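PDB 5M1P: terminase large subunit from Thermus phage G20c, which cuts viral DNA with its nuclease domain and, as the full-length subunit, drives ATP-powered translocation of the genome into empty capsids. Local coordinates for residues A[40-45]-A[178-183]; A[94-99]-A[116-121]. All blocks are in the same frame, centred on the assembly; numbering follows the deposited sequence.

Contacts 1 and 2 lie side by side in one RNase H-like domain, their centres about 10 Å apart. Contact 1 sets strand 37-42 against helix 177-186 and carries Asp42, one of the calcium ligands; contact 2 joins the two loops that follow strands 91-94 and 114-116 and carries Asp95. The side chains of Asp42 and Asp95 approach to about 5 Å, while that of Asp95 stays about 7 Å from the calcium. A probable hydrogen bond from Asp95 N to Ala41 O, 3.1 Å long, couples the two. Packing of Phe43 CD2 against Val99 CG1 (3.9 Å) and of Met180 CE against Val119 CG1 (4.1 Å) adds two further junctions.

Contact 1: residues A[40-45]-A[178-183]; sequences GADFGK and IVMSLA. With CA (calcium ion), chain C.
Ser181 OG lies 2.9 Å from Gly40 O, the one direct polar bridge between strand 40-42 and helix 178-183. The serine hydroxyl is also hydrogen-bonded to Ser53 OG on the adjoining strand 49-56. With OG anti to the backbone N (chi1 175°), the hydroxyl is carried off the helix to the strand carbonyl.

Backbone proximity supplies the second kind of contact. Gly40, with no side chain, lets its CA approach Ser181 O at 3.6 Å in a CA-H...O contact. The axes of the two short segments come within 6.4 Å, at 148° between their directions.

Van der Waals contact comes from Asp42, whose CB faces Ser181 CB and whose OD2 rests 3.5 Å from Met180 CB. The methionine then bends at chi2 and chi3 and leads its sulfur end away, to the side of helix 122-137.

Metal coordination uses the other carboxylate oxygen. Asp42 OD1 binds the calcium at 2.3 Å and Phe43 O binds it at 2.4 Å; water 1 is another ligand, and Asp48, Tyr49 and Asp177 complete the site. Asp177 immediately precedes 178-183 in the same helix, so this strand-helix junction brings together two acidic metal ligands of an RNase H-like nuclease. Carboxylate oxygens of Asp42 and Asp177 thus share one calcium shell, consistent with the metal-dependent chemistry of the RNase H-like fold.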
loop_
_atom_site.group_PDB
_atom_site.type_symbol
_atom_site.label_atom_id
_atom_site.label_comp_id
_atom_site.label_asym_id
_atom_site.label_seq_id
_atom_site.Cartn_x
_atom_site.Cartn_y
_atom_site.Cartn_z
ATOM N N GLY A 40 -1.485 1.719 4.925
ATOM C CA GLY A 40 -1.014 0.437 4.412
ATOM C C GLY A 40 0.491 0.470 4.322
ATOM O O GLY A 40 1.033 1.409 3.733
ATOM N N ALA A 41 1.180 -0.532 4.880
ATOM C CA ALA A 41 2.632 -0.510 4.914
ATOM C C ALA A 41 3.220 -1.807 4.392
ATOM O O ALA A 41 3.014 -2.883 4.973
ATOM C CB ALA A 41 3.108 -0.227 6.321
ATOM N N ASP A 42 3.901 -1.658 3.256
ATOM C CA ASP A 42 4.696 -2.675 2.593
ATOM C C ASP A 42 6.137 -2.236 2.837
ATOM O O ASP A 42 6.559 -1.181 2.359
ATOM C CB ASP A 42 4.365 -2.682 1.084
ATOM C CG ASP A 42 5.159 -3.711 0.304
ATOM O OD1 ASP A 42 6.318 -3.422 -0.051
ATOM O OD2 ASP A 42 4.621 -4.788 0.009
ATOM N N PHE A 43 6.877 -3.007 3.624
ATOM C CA PHE A 43 8.232 -2.614 4.010
ATOM C C PHE A 43 9.236 -2.829 2.896
ATOM O O PHE A 43 8.974 -3.560 1.943
ATOM C CB PHE A 43 8.652 -3.333 5.296
ATOM C CG PHE A 43 7.903 -2.846 6.487
ATOM C CD1 PHE A 43 8.300 -1.688 7.132
ATOM C CD2 PHE A 43 6.745 -3.486 6.902
ATOM C CE1 PHE A 43 7.589 -1.209 8.217
ATOM C CE2 PHE A 43 6.027 -3.010 7.985
ATOM C CZ PHE A 43 6.453 -1.872 8.637
ATOM N N GLY A 44 10.357 -2.128 3.014
ATOM C CA GLY A 44 11.523 -2.305 2.166
ATOM C C GLY A 44 12.357 -3.359 2.854
ATOM O O GLY A 44 13.210 -3.048 3.686
ATOM N N LYS A 45 12.064 -4.616 2.542
ATOM C CA LYS A 45 12.689 -5.752 3.224
ATOM C C LYS A 45 14.189 -5.797 2.950
ATOM O O LYS A 45 14.980 -5.942 3.875
ATOM C CB LYS A 45 12.020 -7.069 2.822
ATOM N N ILE A 178 3.790 -0.830 -4.373
ATOM C CA ILE A 178 2.716 0.173 -4.352
ATOM C C ILE A 178 1.356 -0.529 -4.348
ATOM O O ILE A 178 0.462 -0.199 -3.568
ATOM C CB ILE A 178 2.782 1.139 -5.548
ATOM C CG1 ILE A 178 4.104 1.920 -5.556
ATOM C CG2 ILE A 178 1.577 2.091 -5.546
ATOM C CD1 ILE A 178 4.366 2.660 -6.846
ATOM N N VAL A 179 1.217 -1.530 -5.207
ATOM C CA VAL A 179 -0.027 -2.302 -5.295
ATOM C C VAL A 179 -0.394 -2.879 -3.933
ATOM O O VAL A 179 -1.526 -2.747 -3.467
ATOM C CB VAL A 179 0.084 -3.438 -6.346
ATOM C CG1 VAL A 179 -1.192 -4.267 -6.376
ATOM C CG2 VAL A 179 0.365 -2.856 -7.733
ATOM N N MET A 180 0.585 -3.511 -3.297
ATOM C CA MET A 180 0.352 -4.156 -2.025
ATOM C C MET A 180 0.066 -3.159 -0.903
ATOM O O MET A 180 -0.828 -3.400 -0.098
ATOM C CB MET A 180 1.519 -5.086 -1.667
ATOM C CG MET A 180 1.632 -6.309 -2.578
ATOM S SD MET A 180 0.091 -7.194 -2.878
ATOM C CE MET A 180 -0.479 -7.550 -1.221
ATOM N N SER A 181 0.798 -2.050 -0.866
ATOM C CA SER A 181 0.538 -1.001 0.119
ATOM C C SER A 181 -0.888 -0.460 -0.009
ATOM O O SER A 181 -1.592 -0.312 0.984
ATOM C CB SER A 181 1.568 0.113 -0.032
ATOM O OG SER A 181 1.272 1.200 0.828
ATOM N N LEU A 182 -1.305 -0.193 -1.236
ATOM C CA LEU A 182 -2.680 0.253 -1.479
ATOM C C LEU A 182 -3.707 -0.793 -1.051
ATOM O O LEU A 182 -4.714 -0.459 -0.443
ATOM C CB LEU A 182 -2.888 0.621 -2.951
ATOM C CG LEU A 182 -2.151 1.858 -3.446
ATOM C CD1 LEU A 182 -2.262 1.911 -4.958
ATOM C CD2 LEU A 182 -2.659 3.148 -2.814
ATOM N N ALA A 183 -3.440 -2.059 -1.353
ATOM C CA ALA A 183 -4.359 -3.130 -0.976
ATOM C C ALA A 183 -4.458 -3.275 0.551
ATOM O O ALA A 183 -5.546 -3.481 1.091
ATOM C CB ALA A 183 -3.926 -4.443 -1.605
HETATM CA CA CA C . 8.549 -3.814 -0.397
HETATM O O HOH W 1 8.058 -6.065 -0.739
#

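Contact 2: residues A[94-99]-A[116-121]; sequences ADTWGV and PLPVKS
Asp95 OD1 is gripped by two backbone N-H groups, one from each segment. Val119 N reaches it across the contact at 2.9 Å, with a nearly straight N-H...O angle of 173°, and Trp97 N reaches it at 3.0 Å, closing an Asx turn. The donors arrive from opposite faces of the carboxylate plane, both well out of it, with OD1 held between them. The other oxygen, OD2, accepts from water 2, which also donates to Val119 O. Val119 CG2 lies 3.5 Å from Asp95 CG, the two side chains crossing at about a right angle. A chi1 of 174° swings the carboxylate away from its own amide and across to Val119; there the two N-H donors and water 2 would restrict its rotation.

Upstream, the segments are still paired as strands: Ala94 and Pro116 form a parallel bridge, and Leu117 N donates to Ala94 O at 2.8 Å. Asp95 CA adds a CA-H...O contact to Leu117 O. The parallel strands 91-94 and 114-116 give way to loops leading to helices 101-109 and 122-137, which places Asp95 near the C-terminal side of parallel strands of the RNase H-like sheet. It is probably a ligand of the second catalytic magnesium, whereas the calcium here is held without it.

On the outer side, Thr96 OG1 lies alongside CB of both Pro116 and Pro118, and Trp97 CB meets Pro118 CB at 3.8 Å. Lys120 CB sits over one face of the indole, 3.3 Å from the centroid of the six-membered ring and 12° off its normal, a CH-pi contact. The bend at chi3 brings Lys120 CE back to Trp97 CZ3 at 3.7 Å.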
loop_
_atom_site.group_PDB
_atom_site.type_symbol
_atom_site.label_atom_id
_atom_site.label_comp_id
_atom_site.label_asym_id
_atom_site.label_seq_id
_atom_site.Cartn_x
_atom_site.Cartn_y
_atom_site.Cartn_z
ATOM N N ALA A 94 0.103 -3.405 8.658
ATOM C CA ALA A 94 1.497 -3.730 8.366
ATOM C C ALA A 94 1.622 -5.146 7.844
ATOM O O ALA A 94 1.216 -6.083 8.522
ATOM C CB ALA A 94 2.324 -3.590 9.625
ATOM N N ASP A 95 2.198 -5.304 6.660
ATOM C CA ASP A 95 2.556 -6.634 6.188
ATOM C C ASP A 95 3.832 -7.047 6.887
ATOM O O ASP A 95 4.930 -6.710 6.461
ATOM C CB ASP A 95 2.726 -6.711 4.674
ATOM C CG ASP A 95 3.235 -8.072 4.216
ATOM O OD1 ASP A 95 3.209 -9.056 5.003
ATOM O OD2 ASP A 95 3.666 -8.168 3.058
ATOM N N THR A 96 3.643 -7.796 7.959
ATOM C CA THR A 96 4.713 -8.243 8.830
ATOM C C THR A 96 5.336 -9.575 8.407
ATOM O O THR A 96 6.189 -10.101 9.119
ATOM C CB THR A 96 4.162 -8.407 10.257
ATOM O OG1 THR A 96 2.930 -9.130 10.197
ATOM C CG2 THR A 96 3.889 -7.053 10.888
ATOM N N TRP A 97 4.934 -10.133 7.269
ATOM C CA TRP A 97 5.402 -11.463 6.879
ATOM C C TRP A 97 6.817 -11.388 6.348
ATOM O O TRP A 97 7.066 -10.740 5.343
ATOM C CB TRP A 97 4.492 -12.059 5.823
ATOM C CG TRP A 97 4.785 -13.486 5.491
ATOM C CD1 TRP A 97 5.367 -13.965 4.345
ATOM C CD2 TRP A 97 4.503 -14.631 6.304
ATOM N NE1 TRP A 97 5.449 -15.334 4.399
ATOM C CE2 TRP A 97 4.922 -15.768 5.584
ATOM C CE3 TRP A 97 3.931 -14.808 7.567
ATOM C CZ2 TRP A 97 4.786 -17.066 6.085
ATOM C CZ3 TRP A 97 3.787 -16.099 8.057
ATOM C CH2 TRP A 97 4.212 -17.212 7.310
ATOM N N GLY A 98 7.728 -12.066 7.042
ATOM C CA GLY A 98 9.126 -12.133 6.644
ATOM C C GLY A 98 9.902 -10.828 6.726
ATOM O O GLY A 98 10.971 -10.720 6.118
ATOM N N VAL A 99 9.385 -9.838 7.467
ATOM C CA VAL A 99 10.073 -8.538 7.601
ATOM C C VAL A 99 11.335 -8.598 8.456
ATOM O O VAL A 99 12.188 -7.718 8.347
ATOM C CB VAL A 99 9.158 -7.402 8.130
ATOM C CG1 VAL A 99 7.996 -7.170 7.171
ATOM C CG2 VAL A 99 8.649 -7.657 9.551
ATOM N N PRO A 116 -1.166 -6.172 12.557
ATOM C CA PRO A 116 -0.478 -7.013 11.575
ATOM C C PRO A 116 -1.450 -7.629 10.567
ATOM O O PRO A 116 -2.538 -8.109 10.939
ATOM C CB PRO A 116 0.177 -8.100 12.436
ATOM C CG PRO A 116 -0.678 -8.191 13.653
ATOM C CD PRO A 116 -1.281 -6.829 13.870
ATOM N N LEU A 117 -1.058 -7.595 9.298
ATOM C CA LEU A 117 -1.758 -8.287 8.233
ATOM C C LEU A 117 -0.685 -8.971 7.374
ATOM O O LEU A 117 -0.330 -8.462 6.314
ATOM C CB LEU A 117 -2.630 -7.319 7.420
ATOM C CG LEU A 117 -3.838 -7.969 6.738
ATOM C CD1 LEU A 117 -4.770 -6.901 6.183
ATOM C CD2 LEU A 117 -3.427 -8.938 5.639
ATOM N N PRO A 118 -0.147 -10.111 7.852
ATOM C CA PRO A 118 0.928 -10.767 7.104
ATOM C C PRO A 118 0.438 -11.342 5.784
ATOM O O PRO A 118 -0.522 -12.118 5.765
ATOM C CB PRO A 118 1.388 -11.882 8.046
ATOM C CG PRO A 118 0.241 -12.141 8.940
ATOM C CD PRO A 118 -0.486 -10.843 9.085
ATOM N N VAL A 119 1.106 -10.969 4.702
ATOM C CA VAL A 119 0.715 -11.430 3.366
ATOM C C VAL A 119 1.458 -12.742 3.144
ATOM O O VAL A 119 2.468 -12.818 2.437
ATOM C CB VAL A 119 0.965 -10.368 2.280
ATOM C CG1 VAL A 119 0.474 -10.877 0.931
ATOM C CG2 VAL A 119 0.231 -9.066 2.619
ATOM N N LYS A 120 0.916 -13.777 3.777
ATOM C CA LYS A 120 1.661 -15.013 4.033
ATOM C C LYS A 120 1.354 -16.139 3.069
ATOM O O LYS A 120 1.922 -17.234 3.186
ATOM C CB LYS A 120 1.417 -15.479 5.471
ATOM C CG LYS A 120 -0.020 -15.861 5.807
ATOM C CD LYS A 120 -0.194 -16.069 7.306
ATOM C CE LYS A 120 0.364 -17.413 7.752
ATOM N NZ LYS A 120 -0.623 -18.498 7.508
ATOM N N SER A 121 0.466 -15.881 2.116
ATOM C CA SER A 121 0.124 -16.856 1.087
ATOM C C SER A 121 -0.515 -16.170 -0.097
ATOM O O SER A 121 -0.962 -15.023 -0.007
ATOM C CB SER A 121 -0.859 -17.887 1.631
ATOM O OG SER A 121 -2.116 -17.291 1.878
HETATM O O HOH W 2 4.685 -10.744 2.464
#